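Local coordinates for putative extracellular solute-binding protein (Bordetella bronchiseptica, PDB 4P56) that probably serves as the periplasmic solute-binding component of a TRAP transporter and holds mandelate in its ligand pocket, at residues G111-Y125 with V138-I150. Numbering follows the deposited sequence.
With RMN ((R)-mandelic acid), chain D.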
ATOM      1  N   GLY A 111      -2.462  -2.984 -12.624  1.00 30.06           N
ATOM      2  CA  GLY A 111      -2.405  -4.226 -11.863  1.00 31.10           C
ATOM      3  C   GLY A 111      -3.730  -4.634 -11.271  1.00 26.27           C
ATOM      4  O   GLY A 111      -4.350  -3.842 -10.552  1.00 17.94           O
ATOM      5  N   ASP A 112      -4.117  -5.882 -11.538  1.00 20.82           N
ATOM      6  CA  ASP A 112      -5.452  -6.395 -11.213  1.00 25.36           C
ATOM      7  C   ASP A 112      -5.647  -6.742  -9.745  1.00 15.82           C
ATOM      8  O   ASP A 112      -6.762  -6.628  -9.212  1.00 17.25           O
ATOM      9  CB  ASP A 112      -5.729  -7.683 -12.000  1.00 27.95           C
ATOM     10  CG  ASP A 112      -5.797  -7.464 -13.504  1.00 27.40           C
ATOM     11  OD1 ASP A 112      -5.909  -6.291 -13.957  1.00 23.18           O
ATOM     12  OD2 ASP A 112      -5.746  -8.493 -14.215  1.00 28.65           O
ATOM     13  N   THR A 113      -4.593  -7.232  -9.111  1.00 11.17           N
ATOM     14  CA  THR A 113      -4.733  -7.759  -7.752  1.00 13.28           C
ATOM     15  C   THR A 113      -3.590  -7.292  -6.876  1.00 10.93           C
ATOM     16  O   THR A 113      -2.544  -6.897  -7.376  1.00 14.45           O
ATOM     17  CB  THR A 113      -4.818  -9.311  -7.712  1.00 18.86           C
ATOM     18  OG1 THR A 113      -3.536  -9.900  -7.998  1.00 15.41           O
ATOM     19  CG2 THR A 113      -5.899  -9.845  -8.683  1.00 20.78           C
ATOM     20  N   ALA A 114      -3.805  -7.320  -5.557  1.00  9.86           N
ATOM     21  CA  ALA A 114      -2.733  -7.048  -4.621  1.00  9.51           C
ATOM     22  C   ALA A 114      -1.646  -8.120  -4.715  1.00 10.42           C
ATOM     23  O   ALA A 114      -0.474  -7.823  -4.509  1.00  9.08           O
ATOM     24  CB  ALA A 114      -3.266  -7.001  -3.211  1.00 10.91           C
ATOM     25  N   THR A 115      -2.029  -9.367  -4.984  1.00 11.87           N
ATOM     26  CA  THR A 115      -1.042 -10.441  -5.053  1.00  9.91           C
ATOM     27  C   THR A 115      -0.043 -10.234  -6.171  1.00  9.94           C
ATOM     28  O   THR A 115       1.183 -10.250  -5.947  1.00  9.69           O
ATOM     29  CB  THR A 115      -1.712 -11.825  -5.155  1.00 11.76           C
ATOM     30  OG1 THR A 115      -2.426 -12.075  -3.943  1.00 13.84           O
ATOM     31  CG2 THR A 115      -0.650 -12.949  -5.339  1.00 12.88           C
ATOM     32  N   SER A 116      -0.528 -10.053  -7.390  1.00 10.32           N
ATOM     33  CA  SER A 116       0.382  -9.847  -8.514  1.00 13.05           C
ATOM     34  C   SER A 116       1.263  -8.591  -8.337  1.00 14.28           C
ATOM     35  O   SER A 116       2.498  -8.644  -8.520  1.00 11.97           O
ATOM     36  CB  SER A 116      -0.424  -9.792  -9.826  1.00 15.32           C
ATOM     37  OG  SER A 116      -1.242  -8.633  -9.814  1.00 19.29           O
ATOM     38  N   ARG A 117       0.650  -7.481  -7.929  1.00 14.75           N
ATOM     39  CA  ARG A 117       1.399  -6.220  -7.720  1.00 14.08           C
ATOM     40  C   ARG A 117       2.444  -6.312  -6.603  1.00 13.61           C
ATOM     41  O   ARG A 117       3.542  -5.748  -6.724  1.00  9.74           O
ATOM     42  CB  ARG A 117       0.438  -5.083  -7.400  1.00 13.65           C
ATOM     43  CG  ARG A 117       1.028  -3.709  -7.592  1.00 14.40           C
ATOM     44  CD  ARG A 117       0.059  -2.628  -7.082  1.00  9.52           C
ATOM     45  NE  ARG A 117      -1.206  -2.562  -7.795  1.00 11.26           N
ATOM     46  CZ  ARG A 117      -1.397  -1.834  -8.895  1.00 22.76           C
ATOM     47  NH1 ARG A 117      -0.394  -1.153  -9.445  1.00 28.20           N
ATOM     48  NH2 ARG A 117      -2.586  -1.796  -9.455  1.00 21.03           N
ATOM     49  N   SER A 118       2.100  -6.996  -5.512  1.00 13.85           N
ATOM     50  CA  SER A 118       3.027  -7.162  -4.400  1.00  9.50           C
ATOM     51  C   SER A 118       4.253  -7.950  -4.843  1.00 13.75           C
ATOM     52  O   SER A 118       5.390  -7.568  -4.587  1.00  9.32           O
ATOM     53  CB  SER A 118       2.368  -7.928  -3.240  1.00 10.00           C
ATOM     54  OG  SER A 118       1.311  -7.191  -2.657  1.00 10.97           O
ATOM     55  N   ILE A 119       4.016  -9.085  -5.483  1.00 10.58           N
ATOM     56  CA  ILE A 119       5.115  -9.946  -5.892  1.00 10.13           C
ATOM     57  C   ILE A 119       5.996  -9.212  -6.887  1.00  9.41           C
ATOM     58  O   ILE A 119       7.209  -9.201  -6.745  1.00 11.84           O
ATOM     59  CB  ILE A 119       4.608 -11.257  -6.499  1.00 12.28           C
ATOM     60  CG1 ILE A 119       4.020 -12.117  -5.391  1.00 13.09           C
ATOM     61  CG2 ILE A 119       5.755 -12.005  -7.175  1.00 12.82           C
ATOM     62  CD1 ILE A 119       3.125 -13.190  -5.884  1.00 13.84           C
ATOM     63  N   ALA A 120       5.385  -8.587  -7.883  1.00  9.60           N
ATOM     64  CA  ALA A 120       6.155  -7.903  -8.913  1.00 10.17           C
ATOM     65  C   ALA A 120       6.856  -6.680  -8.336  1.00  9.53           C
ATOM     66  O   ALA A 120       8.003  -6.381  -8.691  1.00  9.70           O
ATOM     67  CB  ALA A 120       5.249  -7.521 -10.104  1.00 10.24           C
ATOM     68  N   ALA A 121       6.210  -5.988  -7.408  1.00  9.55           N
ATOM     69  CA  ALA A 121       6.850  -4.816  -6.798  1.00  8.95           C
ATOM     70  C   ALA A 121       8.090  -5.208  -6.012  1.00  8.88           C
ATOM     71  O   ALA A 121       9.140  -4.591  -6.156  1.00  9.03           O
ATOM     72  CB  ALA A 121       5.889  -4.068  -5.901  1.00  8.65           C
ATOM     73  N   TRP A 122       7.965  -6.206  -5.145  1.00  8.72           N
ATOM     74  CA  TRP A 122       9.121  -6.664  -4.381  1.00  8.72           C
ATOM     75  C   TRP A 122      10.222  -7.197  -5.287  1.00  9.07           C
ATOM     76  O   TRP A 122      11.390  -6.883  -5.093  1.00  9.20           O
ATOM     77  CB  TRP A 122       8.757  -7.732  -3.340  1.00  8.59           C
ATOM     78  CG  TRP A 122      10.015  -8.343  -2.815  1.00  8.71           C
ATOM     79  CD1 TRP A 122      10.501  -9.581  -3.078  1.00 10.18           C
ATOM     80  CD2 TRP A 122      10.993  -7.685  -1.993  1.00  8.72           C
ATOM     81  NE1 TRP A 122      11.725  -9.743  -2.460  1.00  9.03           N
ATOM     82  CE2 TRP A 122      12.045  -8.590  -1.790  1.00  8.92           C
ATOM     83  CE3 TRP A 122      11.069  -6.404  -1.413  1.00  8.65           C
ATOM     84  CZ2 TRP A 122      13.171  -8.269  -1.023  1.00  9.07           C
ATOM     85  CZ3 TRP A 122      12.181  -6.071  -0.671  1.00  8.83           C
ATOM     86  CH2 TRP A 122      13.223  -7.001  -0.465  1.00 13.30           C
ATOM     87  N   ASP A 123       9.876  -8.040  -6.240  1.00  9.32           N
ATOM     88  CA  ASP A 123      10.904  -8.662  -7.066  1.00 11.81           C
ATOM     89  C   ASP A 123      11.681  -7.549  -7.777  1.00 10.65           C
ATOM     90  O   ASP A 123      12.906  -7.611  -7.904  1.00 10.28           O
ATOM     91  CB  ASP A 123      10.300  -9.644  -8.080  1.00 11.45           C
ATOM     92  CG  ASP A 123       9.918 -11.001  -7.458  1.00 21.21           C
ATOM     93  OD1 ASP A 123      10.334 -11.291  -6.321  1.00 17.82           O
ATOM     94  OD2 ASP A 123       9.204 -11.802  -8.117  1.00 19.06           O
ATOM     95  N   THR A 124      10.977  -6.511  -8.207  1.00  9.94           N
ATOM     96  CA  THR A 124      11.619  -5.428  -8.971  1.00 10.28           C
ATOM     97  C   THR A 124      12.517  -4.620  -8.022  1.00 10.17           C
ATOM     98  O   THR A 124      13.674  -4.309  -8.357  1.00 10.58           O
ATOM     99  CB  THR A 124      10.557  -4.528  -9.605  1.00 10.30           C
ATOM    100  OG1 THR A 124       9.766  -5.294 -10.550  1.00 10.55           O
ATOM    101  CG2 THR A 124      11.188  -3.346 -10.316  1.00 10.70           C
ATOM    102  N   TYR A 125      11.968  -4.278  -6.852  1.00  9.72           N
ATOM    103  CA  TYR A 125      12.675  -3.476  -5.843  1.00  9.69           C
ATOM    104  C   TYR A 125      13.950  -4.192  -5.384  1.00  9.88           C
ATOM    105  O   TYR A 125      15.019  -3.607  -5.323  1.00 10.24           O
ATOM    106  CB  TYR A 125      11.761  -3.164  -4.625  1.00  9.27           C
ATOM    107  CG  TYR A 125      12.183  -1.888  -3.887  1.00  9.40           C
ATOM    108  CD1 TYR A 125      13.137  -1.924  -2.902  1.00  9.54           C
ATOM    109  CD2 TYR A 125      11.675  -0.649  -4.254  1.00  9.49           C
ATOM    110  CE1 TYR A 125      13.556  -0.755  -2.247  1.00  9.81           C
ATOM    111  CE2 TYR A 125      12.092   0.518  -3.622  1.00  9.74           C
ATOM    112  CZ  TYR A 125      13.032   0.455  -2.614  1.00  9.91           C
ATOM    113  OH  TYR A 125      13.457   1.624  -1.988  1.00 10.29           O
ATOM    114  N   VAL A 138      17.224   1.101   8.739  1.00 10.08           N
ATOM    115  CA  VAL A 138      16.511  -0.098   9.201  1.00  9.94           C
ATOM    116  C   VAL A 138      16.785  -1.233   8.202  1.00  9.78           C
ATOM    117  O   VAL A 138      17.320  -0.999   7.098  1.00 10.13           O
ATOM    118  CB  VAL A 138      14.982   0.106   9.297  1.00  9.37           C
ATOM    119  CG1 VAL A 138      14.638   1.278  10.260  1.00 11.08           C
ATOM    120  CG2 VAL A 138      14.380   0.356   7.917  1.00 10.34           C
ATOM    121  N   ARG A 139      16.465  -2.467   8.571  1.00 10.27           N
ATOM    122  CA  ARG A 139      16.560  -3.549   7.596  1.00 10.18           C
ATOM    123  C   ARG A 139      15.238  -3.703   6.912  1.00  9.52           C
ATOM    124  O   ARG A 139      14.204  -3.814   7.563  1.00  9.71           O
ATOM    125  CB  ARG A 139      16.979  -4.875   8.217  1.00 12.01           C
ATOM    126  CG  ARG A 139      16.845  -6.030   7.231  1.00 14.16           C
ATOM    127  CD  ARG A 139      17.249  -7.372   7.827  1.00 15.28           C
ATOM    128  NE  ARG A 139      18.700  -7.511   7.809  1.00 23.19           N
ATOM    129  CZ  ARG A 139      19.404  -8.055   6.822  1.00 26.45           C
ATOM    130  NH1 ARG A 139      18.811  -8.575   5.751  1.00 15.26           N
ATOM    131  NH2 ARG A 139      20.724  -8.104   6.927  1.00 25.81           N
ATOM    132  N   LEU A 140      15.258  -3.649   5.581  1.00  8.86           N
ATOM    133  CA  LEU A 140      14.046  -3.848   4.794  1.00  8.53           C
ATOM    134  C   LEU A 140      13.838  -5.347   4.599  1.00  8.64           C
ATOM    135  O   LEU A 140      14.647  -6.015   3.977  1.00  9.80           O
ATOM    136  CB  LEU A 140      14.179  -3.166   3.430  1.00  8.08           C
ATOM    137  CG  LEU A 140      13.022  -3.327   2.443  1.00  9.71           C
ATOM    138  CD1 LEU A 140      11.716  -2.765   2.986  1.00  7.21           C
ATOM    139  CD2 LEU A 140      13.366  -2.695   1.089  1.00 15.00           C
ATOM    140  N   LEU A 141      12.742  -5.869   5.119  1.00  8.78           N
ATOM    141  CA  LEU A 141      12.456  -7.298   4.972  1.00  9.39           C
ATOM    142  C   LEU A 141      11.659  -7.560   3.674  1.00 11.85           C
ATOM    143  O   LEU A 141      11.900  -8.539   2.975  1.00 10.58           O
ATOM    144  CB  LEU A 141      11.696  -7.827   6.183  1.00  9.45           C
ATOM    145  CG  LEU A 141      12.476  -7.894   7.484  1.00 10.50           C
ATOM    146  CD1 LEU A 141      11.557  -8.328   8.624  1.00 13.97           C
ATOM    147  CD2 LEU A 141      13.716  -8.859   7.405  1.00 10.71           C
ATOM    148  N   GLY A 142      10.718  -6.685   3.346  1.00  8.20           N
ATOM    149  CA  GLY A 142       9.873  -6.929   2.188  1.00  9.52           C
ATOM    150  C   GLY A 142       8.938  -5.773   1.912  1.00  7.46           C
ATOM    151  O   GLY A 142       8.841  -4.858   2.724  1.00  7.17           O
ATOM    152  N   ILE A 143       8.282  -5.823   0.757  1.00  7.32           N
ATOM    153  CA  ILE A 143       7.341  -4.811   0.353  1.00  6.87           C
ATOM    154  C   ILE A 143       6.110  -5.536  -0.166  1.00  7.03           C
ATOM    155  O   ILE A 143       6.206  -6.620  -0.718  1.00  8.39           O
ATOM    156  CB  ILE A 143       7.924  -3.914  -0.760  1.00  9.02           C
ATOM    157  CG1 ILE A 143       9.039  -3.030  -0.211  1.00  7.73           C
ATOM    158  CG2 ILE A 143       6.831  -3.066  -1.390  1.00 14.62           C
ATOM    159  CD1 ILE A 143       9.878  -2.347  -1.324  1.00 20.10           C
ATOM    160  N   TYR A 144       4.954  -4.933   0.017  1.00  8.34           N
ATOM    161  CA  TYR A 144       3.726  -5.430  -0.568  1.00  7.96           C
ATOM    162  C   TYR A 144       2.912  -4.210  -1.036  1.00  6.68           C
ATOM    163  O   TYR A 144       3.243  -3.075  -0.733  1.00  6.31           O
ATOM    164  CB  TYR A 144       2.913  -6.295   0.438  1.00  8.32           C
ATOM    165  CG  TYR A 144       2.509  -5.577   1.725  1.00  7.08           C
ATOM    166  CD1 TYR A 144       1.447  -4.701   1.751  1.00  6.84           C
ATOM    167  CD2 TYR A 144       3.202  -5.777   2.893  1.00 11.28           C
ATOM    168  CE1 TYR A 144       1.085  -4.042   2.910  1.00  9.38           C
ATOM    169  CE2 TYR A 144       2.851  -5.123   4.066  1.00 13.05           C
ATOM    170  CZ  TYR A 144       1.796  -4.251   4.061  1.00  9.78           C
ATOM    171  OH  TYR A 144       1.439  -3.593   5.220  1.00 11.93           O
ATOM    172  N   ALA A 145       1.832  -4.475  -1.750  1.00 10.59           N
ATOM    173  CA  ALA A 145       0.955  -3.407  -2.239  1.00 11.52           C
ATOM    174  C   ALA A 145      -0.458  -3.834  -1.959  1.00 14.92           C
ATOM    175  O   ALA A 145      -0.720  -5.034  -1.866  1.00 11.47           O
ATOM    176  CB  ALA A 145       1.147  -3.221  -3.715  1.00 14.47           C
ATOM    177  N   HIS A 146      -1.379  -2.881  -1.827  1.00 13.33           N
ATOM    178  CA  HIS A 146      -2.774  -3.258  -1.740  1.00 12.93           C
ATOM    179  C   HIS A 146      -3.394  -3.408  -3.135  1.00 13.02           C
ATOM    180  O   HIS A 146      -2.693  -3.332  -4.152  1.00 12.40           O
ATOM    181  CB  HIS A 146      -3.571  -2.319  -0.797  1.00 10.35           C
ATOM    182  CG  HIS A 146      -3.748  -0.889  -1.256  1.00  8.20           C
ATOM    183  ND1 HIS A 146      -4.325  -0.530  -2.463  1.00  9.76           N
ATOM    184  CD2 HIS A 146      -3.567   0.278  -0.581  1.00 10.58           C
ATOM    185  CE1 HIS A 146      -4.426   0.784  -2.531  1.00 10.57           C
ATOM    186  NE2 HIS A 146      -3.971   1.304  -1.397  1.00  9.02           N
ATOM    187  N   GLY A 147      -4.694  -3.630  -3.182  1.00 15.31           N
ATOM    188  CA  GLY A 147      -5.352  -3.881  -4.445  1.00 10.87           C
ATOM    189  C   GLY A 147      -5.642  -2.616  -5.211  1.00 13.01           C
ATOM    190  O   GLY A 147      -5.171  -1.542  -4.849  1.00 14.47           O
ATOM    191  N   PRO A 148      -6.407  -2.744  -6.297  1.00 11.56           N
ATOM    192  CA  PRO A 148      -6.784  -1.624  -7.149  1.00 11.75           C
ATOM    193  C   PRO A 148      -7.460  -0.530  -6.335  1.00  8.63           C
ATOM    194  O   PRO A 148      -8.400  -0.818  -5.585  1.00 11.76           O
ATOM    195  CB  PRO A 148      -7.816  -2.229  -8.107  1.00 15.66           C
ATOM    196  CG  PRO A 148      -7.624  -3.681  -8.052  1.00 19.03           C
ATOM    197  CD  PRO A 148      -6.938  -4.033  -6.782  1.00 10.56           C
ATOM    198  N   GLY A 149      -6.987   0.696  -6.496  1.00  8.15           N
ATOM    199  CA  GLY A 149      -7.569   1.844  -5.810  1.00  7.95           C
ATOM    200  C   GLY A 149      -8.883   2.237  -6.466  1.00 10.43           C
ATOM    201  O   GLY A 149      -9.060   2.148  -7.693  1.00  9.92           O
ATOM    202  N   ILE A 150      -9.811   2.666  -5.634  1.00 10.14           N
ATOM    203  CA  ILE A 150     -11.144   3.044  -6.082  1.00 12.33           C
ATOM    204  C   ILE A 150     -11.434   4.476  -5.666  1.00 12.77           C
ATOM    205  O   ILE A 150     -10.971   4.929  -4.621  1.00 12.12           O
ATOM    206  CB  ILE A 150     -12.175   2.137  -5.414  1.00  9.65           C
ATOM    207  CG1 ILE A 150     -11.982   0.706  -5.929  1.00 10.65           C
ATOM    208  CG2 ILE A 150     -13.583   2.672  -5.700  1.00 11.51           C
ATOM    209  CD1 ILE A 150     -12.838  -0.357  -5.229  1.00 10.39           C
TER
HETATM  210  C1  RMN D 401      -3.704   2.494   3.184  1.00 12.00           C
HETATM  211  C2  RMN D 401      -3.275   2.057   4.429  1.00 11.00           C
HETATM  212  C3  RMN D 401      -3.959   1.059   5.100  1.00 11.09           C
HETATM  213  C4  RMN D 401      -5.108   0.512   4.555  1.00 16.28           C
HETATM  214  C5  RMN D 401      -5.551   0.955   3.312  1.00 17.20           C
HETATM  215  C6  RMN D 401      -4.844   1.938   2.637  1.00 18.17           C
HETATM  216  C7  RMN D 401      -2.967   3.591   2.466  1.00 16.67           C
HETATM  217  C10 RMN D 401      -3.777   4.850   2.554  1.00  7.00           C
HETATM  218  O8  RMN D 401      -2.811   3.342   1.121  1.00 25.74           O
HETATM  219  O11 RMN D 401      -4.660   5.150   1.679  1.00 12.19           O
HETATM  220  O12 RMN D 401      -3.622   5.608   3.559  1.00 11.61           O
HETATM  221  O   HOH W   1      -3.161  -4.147  -6.744  1.00 20.80           O
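W122 and Y125, one turn apart on helix 114-125, each turn an aromatic face to strand 139-145, which runs roughly antiparallel beneath them at 147°. The six-membered ring of W122 lies over the backbone of the classic bulge at L141 and G142, with G142 CA 4.1 Å from its centroid in a CH-pi contact; L140 CD2 meets the same ring at its edge. I143 CD1 stands 3.7 Å from the centroid of the Y125 ring, the two side chains crossing at about a right angle.

Further along, a single direct hydrogen bond joins helix and strand. A145 N points almost straight (170°) at S118 OG, 2.9 Å away, while that hydroxyl donates to A114 O at 2.6 Å. Set beside its own backbone N (chi1 -66°), OG can serve both partners. R117 lays its aliphatic stem along A145, R117 CD 3.6 Å from A145 CB, then bends at its third torsion so that NE reaches a water shared with H146 O; its NH1 bonds to A105 O and S110 OG.

CH-pi and apolar packing thus hold one end, direct and water-mediated bonds the other. Water and S235 OG hold H146 O, while its in-plane ND1 bond to G147 O limits ring rotation, consistent with its placement beside mandelate.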